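PDB 3E0R: C3-degrading proteinase (CppA protein) from Streptococcus pneumoniae, which probably degrades complement component C3 and so may help the pneumococcus to blunt complement attack. Local coordinates for residues T94-A108 against A123-P137. Sequence-based numbering, arbitrary orientation.
Sequences TDSIHRLYKGQNGYA and AEDDIASLVEVGEKP
Glu124 turns its carboxylate to the backbone amides of the tight turn between strands 99-102 and 107-112. Glu124 OE1 accepts from Asn105 N at 2.7 Å through its syn lone pair in an almost straight bond (173°), while OE2 takes a weak bond from Gly106 N. A bend at chi2 (-49°) brings the acid back to these amides, and Ala123 N donates to a water nearby. Gly103, lacking a side chain, lets Glu124 OE2 come to 3.4 Å from its CA.

Beyond the turn, Lys102 N donates to Val131 O at 2.9 Å, and Tyr101 and Glu132 form the adjoining non-hydrogen-bonded pair. Glu132, extended beyond CG, lies across Arg99 in a salt bridge that suits this exposed edge: Arg99 NH1 donates to Glu132 OE2 on its syn side at 3.1 Å, with the guanidinium and carboxylate planes 73° apart. On the Tyr101 face, Leu130 sets CD2 3.5 Å from Ala108 CB, backed by Leu120 of strand 118-122. On the opposite face, with Lys102, Leu100 CD2 packs against Val133 CG2 and Pro137 CD, backed by Leu91 of helix 84-91.

The arrangement is a beta hairpin flanked by a short antiparallel edge strand, 131-132, at one margin of a mixed sheet; both segments belong to the CppA N-terminal family of the glyoxalase clan.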
ATOM      1  N   THR A  94     -19.645  -3.933   7.974  1.00 36.55           N
ATOM      2  CA  THR A  94     -18.908  -2.935   8.769  1.00 37.00           C
ATOM      3  C   THR A  94     -19.760  -1.722   9.112  1.00 37.86           C
ATOM      4  O   THR A  94     -20.447  -1.147   8.245  1.00 38.20           O
ATOM      5  CB  THR A  94     -17.664  -2.375   8.034  1.00 37.00           C
ATOM      6  OG1 THR A  94     -17.167  -3.346   7.121  1.00 37.45           O
ATOM      7  CG2 THR A  94     -16.573  -1.987   9.033  1.00 36.30           C
ATOM      8  N   ASP A  95     -19.661  -1.292  10.365  1.00 38.33           N
ATOM      9  CA  ASP A  95     -20.325  -0.067  10.800  1.00 38.70           C
ATOM     10  C   ASP A  95     -19.507   1.211  10.504  1.00 38.55           C
ATOM     11  O   ASP A  95     -20.091   2.287  10.443  1.00 39.17           O
ATOM     12  CB  ASP A  95     -20.700  -0.176  12.299  1.00 38.75           C
ATOM     13  CG  ASP A  95     -21.665  -1.350  12.582  1.00 40.17           C
ATOM     14  OD1 ASP A  95     -22.412  -1.717  11.651  1.00 42.18           O
ATOM     15  OD2 ASP A  95     -21.689  -1.918  13.710  1.00 40.72           O
ATOM     16  N   SER A  96     -18.196   1.099  10.247  1.00 38.48           N
ATOM     17  CA  SER A  96     -17.257   2.232  10.501  1.00 38.03           C
ATOM     18  C   SER A  96     -16.512   2.902   9.341  1.00 37.68           C
ATOM     19  O   SER A  96     -15.391   3.440   9.526  1.00 38.27           O
ATOM     20  CB  SER A  96     -16.204   1.789  11.532  1.00 38.73           C
ATOM     21  OG  SER A  96     -15.685   2.919  12.226  1.00 39.30           O
ATOM     22  N   ILE A  97     -17.110   2.924   8.158  1.00 36.60           N
ATOM     23  CA  ILE A  97     -16.435   3.537   7.006  1.00 34.77           C
ATOM     24  C   ILE A  97     -16.259   5.058   7.244  1.00 33.81           C
ATOM     25  O   ILE A  97     -16.952   5.655   8.058  1.00 33.50           O
ATOM     26  CB  ILE A  97     -17.135   3.163   5.672  1.00 34.49           C
ATOM     27  CG1 ILE A  97     -18.431   3.967   5.465  1.00 34.50           C
ATOM     28  CG2 ILE A  97     -17.413   1.645   5.644  1.00 33.37           C
ATOM     29  CD1 ILE A  97     -19.106   3.686   4.127  1.00 34.14           C
ATOM     30  N   HIS A  98     -15.275   5.667   6.584  1.00 32.71           N
ATOM     31  CA  HIS A  98     -15.055   7.125   6.705  1.00 31.87           C
ATOM     32  C   HIS A  98     -15.946   7.890   5.717  1.00 31.18           C
ATOM     33  O   HIS A  98     -16.426   8.944   6.042  1.00 31.53           O
ATOM     34  CB  HIS A  98     -13.581   7.495   6.477  1.00 30.77           C
ATOM     35  CG  HIS A  98     -13.296   8.969   6.596  1.00 31.57           C
ATOM     36  ND1 HIS A  98     -13.274   9.636   7.811  1.00 28.51           N
ATOM     37  CD2 HIS A  98     -12.993   9.895   5.657  1.00 28.88           C
ATOM     38  CE1 HIS A  98     -12.989  10.909   7.610  1.00 28.02           C
ATOM     39  NE2 HIS A  98     -12.822  11.096   6.313  1.00 28.02           N
ATOM     40  N   ARG A  99     -16.153   7.351   4.514  1.00 30.68           N
ATOM     41  CA  ARG A  99     -16.891   8.047   3.445  1.00 29.35           C
ATOM     42  C   ARG A  99     -17.278   7.072   2.352  1.00 28.21           C
ATOM     43  O   ARG A  99     -16.507   6.143   2.048  1.00 29.15           O
ATOM     44  CB  ARG A  99     -15.993   9.102   2.855  1.00 29.09           C
ATOM     45  CG  ARG A  99     -16.710  10.226   2.197  1.00 29.21           C
ATOM     46  CD  ARG A  99     -15.671  11.272   1.756  1.00 27.90           C
ATOM     47  NE  ARG A  99     -14.943  11.852   2.878  1.00 24.33           N
ATOM     48  CZ  ARG A  99     -15.358  12.888   3.581  1.00 22.02           C
ATOM     49  NH1 ARG A  99     -16.508  13.476   3.291  1.00 23.89           N
ATOM     50  NH2 ARG A  99     -14.622  13.333   4.577  1.00 22.19           N
ATOM     51  N   LEU A 100     -18.448   7.277   1.768  1.00 26.26           N
ATOM     52  CA  LEU A 100     -19.026   6.381   0.781  1.00 25.78           C
ATOM     53  C   LEU A 100     -19.102   7.101  -0.539  1.00 25.37           C
ATOM     54  O   LEU A 100     -19.397   8.289  -0.584  1.00 25.23           O
ATOM     55  CB  LEU A 100     -20.431   5.933   1.227  1.00 25.96           C
ATOM     56  CG  LEU A 100     -21.244   4.851   0.478  1.00 25.21           C
ATOM     57  CD1 LEU A 100     -20.530   3.461   0.327  1.00 22.60           C
ATOM     58  CD2 LEU A 100     -22.601   4.685   1.192  1.00 24.61           C
ATOM     59  N   TYR A 101     -18.769   6.386  -1.597  1.00 25.56           N
ATOM     60  CA  TYR A 101     -18.827   6.895  -2.961  1.00 26.98           C
ATOM     61  C   TYR A 101     -19.615   5.910  -3.808  1.00 27.99           C
ATOM     62  O   TYR A 101     -19.942   4.816  -3.367  1.00 28.57           O
ATOM     63  CB  TYR A 101     -17.432   7.034  -3.580  1.00 26.49           C
ATOM     64  CG  TYR A 101     -16.475   7.923  -2.828  1.00 26.17           C
ATOM     65  CD1 TYR A 101     -16.275   9.257  -3.209  1.00 26.46           C
ATOM     66  CD2 TYR A 101     -15.744   7.427  -1.754  1.00 24.66           C
ATOM     67  CE1 TYR A 101     -15.395  10.068  -2.512  1.00 26.14           C
ATOM     68  CE2 TYR A 101     -14.881   8.207  -1.054  1.00 25.32           C
ATOM     69  CZ  TYR A 101     -14.682   9.538  -1.433  1.00 27.69           C
ATOM     70  OH  TYR A 101     -13.771  10.322  -0.733  1.00 26.71           O
ATOM     71  N   LYS A 102     -19.911   6.310  -5.030  1.00 29.71           N
ATOM     72  CA  LYS A 102     -20.359   5.373  -6.058  1.00 30.42           C
ATOM     73  C   LYS A 102     -19.908   5.901  -7.403  1.00 30.92           C
ATOM     74  O   LYS A 102     -19.953   7.109  -7.647  1.00 31.04           O
ATOM     75  CB  LYS A 102     -21.871   5.184  -6.048  1.00 30.60           C
ATOM     76  CG  LYS A 102     -22.380   4.386  -7.290  1.00 31.10           C
ATOM     77  CD  LYS A 102     -23.709   3.650  -7.090  1.00 31.61           C
ATOM     78  CE  LYS A 102     -24.067   2.778  -8.334  1.00 32.76           C
ATOM     79  NZ  LYS A 102     -22.951   1.873  -8.782  1.00 30.99           N
ATOM     80  N   GLY A 103     -19.451   5.002  -8.264  1.00 31.59           N
ATOM     81  CA  GLY A 103     -19.103   5.369  -9.631  1.00 32.45           C
ATOM     82  C   GLY A 103     -19.821   4.545 -10.685  1.00 32.81           C
ATOM     83  O   GLY A 103     -20.882   3.956 -10.430  1.00 32.67           O
ATOM     84  N   GLN A 104     -19.215   4.506 -11.872  1.00 33.60           N
ATOM     85  CA  GLN A 104     -19.653   3.625 -12.968  1.00 33.77           C
ATOM     86  C   GLN A 104     -20.000   2.204 -12.514  1.00 33.57           C
ATOM     87  O   GLN A 104     -21.150   1.784 -12.632  1.00 33.91           O
ATOM     88  CB  GLN A 104     -18.578   3.550 -14.085  1.00 34.15           C
ATOM     89  CG  GLN A 104     -19.047   2.829 -15.365  1.00 34.25           C
ATOM     90  CD  GLN A 104     -17.963   2.667 -16.457  1.00 34.92           C
ATOM     91  OE1 GLN A 104     -16.771   2.486 -16.171  1.00 35.19           O
ATOM     92  NE2 GLN A 104     -18.405   2.697 -17.730  1.00 36.52           N
ATOM     93  N   ASN A 105     -19.012   1.462 -12.016  1.00 33.51           N
ATOM     94  CA  ASN A 105     -19.206   0.016 -11.765  1.00 33.07           C
ATOM     95  C   ASN A 105     -19.873  -0.372 -10.430  1.00 32.86           C
ATOM     96  O   ASN A 105     -20.542  -1.416 -10.353  1.00 33.57           O
ATOM     97  CB  ASN A 105     -17.893  -0.755 -11.919  1.00 33.18           C
ATOM     98  CG  ASN A 105     -17.233  -0.544 -13.271  1.00 32.25           C
ATOM     99  OD1 ASN A 105     -16.027  -0.738 -13.391  1.00 28.90           O
ATOM    100  ND2 ASN A 105     -18.014  -0.148 -14.287  1.00 29.56           N
ATOM    101  N   GLY A 106     -19.718   0.450  -9.398  1.00 31.80           N
ATOM    102  CA  GLY A 106     -20.383   0.175  -8.123  1.00 30.97           C
ATOM    103  C   GLY A 106     -20.068   1.162  -7.011  1.00 29.44           C
ATOM    104  O   GLY A 106     -19.598   2.270  -7.247  1.00 28.33           O
ATOM    105  N   TYR A 107     -20.332   0.741  -5.787  1.00 28.39           N
ATOM    106  CA  TYR A 107     -19.973   1.532  -4.639  1.00 28.47           C
ATOM    107  C   TYR A 107     -18.435   1.496  -4.387  1.00 28.09           C
ATOM    108  O   TYR A 107     -17.663   0.680  -4.959  1.00 27.18           O
ATOM    109  CB  TYR A 107     -20.811   1.124  -3.415  1.00 28.84           C
ATOM    110  CG  TYR A 107     -22.300   1.412  -3.617  1.00 29.91           C
ATOM    111  CD1 TYR A 107     -22.860   2.683  -3.330  1.00 29.61           C
ATOM    112  CD2 TYR A 107     -23.157   0.421  -4.150  1.00 30.68           C
ATOM    113  CE1 TYR A 107     -24.262   2.932  -3.533  1.00 30.26           C
ATOM    114  CE2 TYR A 107     -24.543   0.655  -4.355  1.00 29.52           C
ATOM    115  CZ  TYR A 107     -25.087   1.908  -4.054  1.00 30.45           C
ATOM    116  OH  TYR A 107     -26.447   2.114  -4.277  1.00 31.01           O
ATOM    117  N   ALA A 108     -18.000   2.458  -3.600  1.00 26.94           N
ATOM    118  CA  ALA A 108     -16.602   2.536  -3.206  1.00 26.68           C
ATOM    119  C   ALA A 108     -16.617   3.187  -1.845  1.00 26.16           C
ATOM    120  O   ALA A 108     -17.613   3.819  -1.462  1.00 25.29           O
ATOM    121  CB  ALA A 108     -15.831   3.360  -4.188  1.00 26.18           C
ATOM    122  N   ALA A 123     -13.889  -0.194  -7.379  1.00 26.80           N
ATOM    123  CA  ALA A 123     -13.964  -1.200  -8.423  1.00 28.20           C
ATOM    124  C   ALA A 123     -13.958  -0.576  -9.823  1.00 29.12           C
ATOM    125  O   ALA A 123     -14.428  -1.217 -10.773  1.00 30.36           O
ATOM    126  CB  ALA A 123     -15.217  -2.022  -8.214  1.00 27.47           C
ATOM    127  N   GLU A 124     -13.412   0.646  -9.953  1.00 30.05           N
ATOM    128  CA  GLU A 124     -13.585   1.488 -11.148  1.00 30.58           C
ATOM    129  C   GLU A 124     -12.368   1.377 -12.040  1.00 31.50           C
ATOM    130  O   GLU A 124     -11.250   1.157 -11.546  1.00 30.87           O
ATOM    131  CB  GLU A 124     -13.750   2.970 -10.786  1.00 30.67           C
ATOM    132  CG  GLU A 124     -14.971   3.364  -9.935  1.00 31.91           C
ATOM    133  CD  GLU A 124     -16.334   2.800 -10.426  1.00 34.33           C
ATOM    134  OE1 GLU A 124     -16.573   2.597 -11.669  1.00 32.42           O
ATOM    135  OE2 GLU A 124     -17.164   2.551  -9.516  1.00 34.65           O
ATOM    136  N   ASP A 125     -12.582   1.532 -13.352  1.00 32.53           N
ATOM    137  CA  ASP A 125     -11.460   1.636 -14.305  1.00 33.59           C
ATOM    138  C   ASP A 125     -10.896   3.074 -14.275  1.00 34.91           C
ATOM    139  O   ASP A 125      -9.840   3.368 -14.832  1.00 35.17           O
ATOM    140  CB  ASP A 125     -11.866   1.241 -15.729  1.00 33.98           C
ATOM    141  CG  ASP A 125     -12.802   0.045 -15.769  1.00 35.07           C
ATOM    142  OD1 ASP A 125     -12.424  -1.003 -16.345  1.00 36.92           O
ATOM    143  OD2 ASP A 125     -13.928   0.163 -15.238  1.00 36.31           O
ATOM    144  N   ASP A 126     -11.605   3.960 -13.596  1.00 36.25           N
ATOM    145  CA  ASP A 126     -11.142   5.301 -13.381  1.00 37.42           C
ATOM    146  C   ASP A 126     -11.800   5.796 -12.106  1.00 37.81           C
ATOM    147  O   ASP A 126     -12.998   6.094 -12.085  1.00 38.33           O
ATOM    148  CB  ASP A 126     -11.522   6.151 -14.593  1.00 37.62           C
ATOM    149  CG  ASP A 126     -11.442   7.665 -14.331  1.00 39.15           C
ATOM    150  OD1 ASP A 126     -10.749   8.113 -13.377  1.00 39.77           O
ATOM    151  OD2 ASP A 126     -12.090   8.401 -15.117  1.00 39.55           O
ATOM    152  N   ILE A 127     -11.015   5.886 -11.042  1.00 38.17           N
ATOM    153  CA  ILE A 127     -11.532   6.358  -9.748  1.00 38.26           C
ATOM    154  C   ILE A 127     -12.050   7.832  -9.801  1.00 38.45           C
ATOM    155  O   ILE A 127     -12.668   8.319  -8.855  1.00 38.77           O
ATOM    156  CB  ILE A 127     -10.485   6.126  -8.566  1.00 38.41           C
ATOM    157  CG1 ILE A 127      -9.468   7.285  -8.439  1.00 38.44           C
ATOM    158  CG2 ILE A 127      -9.705   4.871  -8.774  1.00 36.94           C
ATOM    159  CD1 ILE A 127      -8.215   6.915  -7.636  1.00 37.56           C
ATOM    160  N   ALA A 128     -11.818   8.528 -10.910  1.00 38.54           N
ATOM    161  CA  ALA A 128     -12.333   9.895 -11.101  1.00 38.34           C
ATOM    162  C   ALA A 128     -13.865   9.953 -11.417  1.00 38.56           C
ATOM    163  O   ALA A 128     -14.475  11.010 -11.382  1.00 37.57           O
ATOM    164  CB  ALA A 128     -11.528  10.578 -12.169  1.00 37.84           C
ATOM    165  N   SER A 129     -14.473   8.800 -11.705  1.00 39.09           N
ATOM    166  CA  SER A 129     -15.936   8.668 -11.805  1.00 39.15           C
ATOM    167  C   SER A 129     -16.626   8.567 -10.425  1.00 39.31           C
ATOM    168  O   SER A 129     -17.848   8.633 -10.336  1.00 39.39           O
ATOM    169  CB  SER A 129     -16.306   7.429 -12.655  1.00 38.93           C
ATOM    170  OG  SER A 129     -15.949   6.218 -11.987  1.00 38.02           O
ATOM    171  N   LEU A 130     -15.869   8.391  -9.350  1.00 39.69           N
ATOM    172  CA  LEU A 130     -16.498   8.286  -8.024  1.00 40.28           C
ATOM    173  C   LEU A 130     -17.178   9.600  -7.598  1.00 40.11           C
ATOM    174  O   LEU A 130     -16.559  10.657  -7.640  1.00 39.47           O
ATOM    175  CB  LEU A 130     -15.500   7.840  -6.933  1.00 39.97           C
ATOM    176  CG  LEU A 130     -14.820   6.484  -7.050  1.00 41.47           C
ATOM    177  CD1 LEU A 130     -13.777   6.275  -5.889  1.00 40.22           C
ATOM    178  CD2 LEU A 130     -15.856   5.317  -7.139  1.00 43.30           C
ATOM    179  N   VAL A 131     -18.454   9.484  -7.201  1.00 40.89           N
ATOM    180  CA  VAL A 131     -19.271  10.558  -6.608  1.00 41.07           C
ATOM    181  C   VAL A 131     -19.664  10.197  -5.154  1.00 40.96           C
ATOM    182  O   VAL A 131     -20.219   9.140  -4.876  1.00 41.20           O
ATOM    183  CB  VAL A 131     -20.598  10.785  -7.398  1.00 41.46           C
ATOM    184  CG1 VAL A 131     -20.354  11.325  -8.818  1.00 40.88           C
ATOM    185  CG2 VAL A 131     -21.390   9.498  -7.458  1.00 43.48           C
ATOM    186  N   GLU A 132     -19.426  11.100  -4.222  1.00 41.60           N
ATOM    187  CA  GLU A 132     -19.756  10.834  -2.824  1.00 41.93           C
ATOM    188  C   GLU A 132     -21.262  10.684  -2.570  1.00 42.32           C
ATOM    189  O   GLU A 132     -22.006  11.600  -2.870  1.00 42.42           O
ATOM    190  CB  GLU A 132     -19.230  11.967  -1.955  1.00 41.14           C
ATOM    191  CG  GLU A 132     -19.273  11.614  -0.487  1.00 41.45           C
ATOM    192  CD  GLU A 132     -18.528  12.601   0.390  1.00 41.40           C
ATOM    193  OE1 GLU A 132     -17.584  13.289  -0.101  1.00 40.69           O
ATOM    194  OE2 GLU A 132     -18.907  12.681   1.582  1.00 38.00           O
ATOM    195  N   VAL A 133     -21.714   9.547  -2.026  1.00 42.39           N
ATOM    196  CA  VAL A 133     -23.111   9.460  -1.573  1.00 42.68           C
ATOM    197  C   VAL A 133     -23.229   9.919  -0.095  1.00 43.22           C
ATOM    198  O   VAL A 133     -22.508   9.414   0.787  1.00 43.65           O
ATOM    199  CB  VAL A 133     -23.788   8.044  -1.787  1.00 42.54           C
ATOM    200  CG1 VAL A 133     -23.140   7.270  -2.945  1.00 41.21           C
ATOM    201  CG2 VAL A 133     -23.804   7.252  -0.496  1.00 42.19           C
ATOM    202  N   GLY A 134     -24.153  10.855   0.153  1.00 43.63           N
ATOM    203  CA  GLY A 134     -24.392  11.403   1.491  1.00 43.76           C
ATOM    204  C   GLY A 134     -25.091  10.420   2.417  1.00 44.07           C
ATOM    205  O   GLY A 134     -24.531   9.984   3.430  1.00 44.21           O
ATOM    206  N   GLU A 135     -26.315  10.051   2.065  1.00 44.16           N
ATOM    207  CA  GLU A 135     -27.101   9.176   2.916  1.00 44.33           C
ATOM    208  C   GLU A 135     -26.731   7.712   2.665  1.00 44.42           C
ATOM    209  O   GLU A 135     -26.972   7.180   1.579  1.00 44.19           O
ATOM    210  CB  GLU A 135     -28.581   9.427   2.674  1.00 44.25           C
ATOM    211  CG  GLU A 135     -28.989  10.875   2.933  1.00 44.18           C
ATOM    212  CD  GLU A 135     -30.323  11.213   2.316  1.00 44.32           C
ATOM    213  OE1 GLU A 135     -31.051  10.266   1.958  1.00 44.36           O
ATOM    214  OE2 GLU A 135     -30.648  12.419   2.192  1.00 44.60           O
ATOM    215  N   LYS A 136     -26.131   7.075   3.670  1.00 44.69           N
ATOM    216  CA  LYS A 136     -25.671   5.684   3.551  1.00 44.89           C
ATOM    217  C   LYS A 136     -26.887   4.780   3.302  1.00 44.83           C
ATOM    218  O   LYS A 136     -27.914   4.942   3.972  1.00 44.93           O
ATOM    219  CB  LYS A 136     -24.915   5.251   4.827  1.00 45.04           C
ATOM    220  CG  LYS A 136     -23.952   4.050   4.665  1.00 45.26           C
ATOM    221  CD  LYS A 136     -23.165   3.739   5.980  1.00 45.54           C
ATOM    222  CE  LYS A 136     -22.480   2.349   5.976  1.00 45.61           C
ATOM    223  NZ  LYS A 136     -21.874   1.989   7.307  1.00 44.73           N
ATOM    224  N   PRO A 137     -26.811   3.883   2.296  1.00 44.46           N
ATOM    225  CA  PRO A 137     -27.834   2.856   2.178  1.00 44.51           C
ATOM    226  C   PRO A 137     -27.540   1.638   3.040  1.00 44.63           C
ATOM    227  O   PRO A 137     -26.498   1.563   3.701  1.00 44.49           O
ATOM    228  CB  PRO A 137     -27.797   2.471   0.694  1.00 44.38           C
ATOM    229  CG  PRO A 137     -26.512   2.935   0.180  1.00 44.28           C
ATOM    230  CD  PRO A 137     -25.834   3.798   1.204  1.00 44.38           C
TER
HETATM  231  O   HOH W   1     -16.725  -0.245 -16.817  1.00 75.57           O
HETATM  232  O   HOH W   2     -16.270   1.334  -6.883  1.00 29.39           O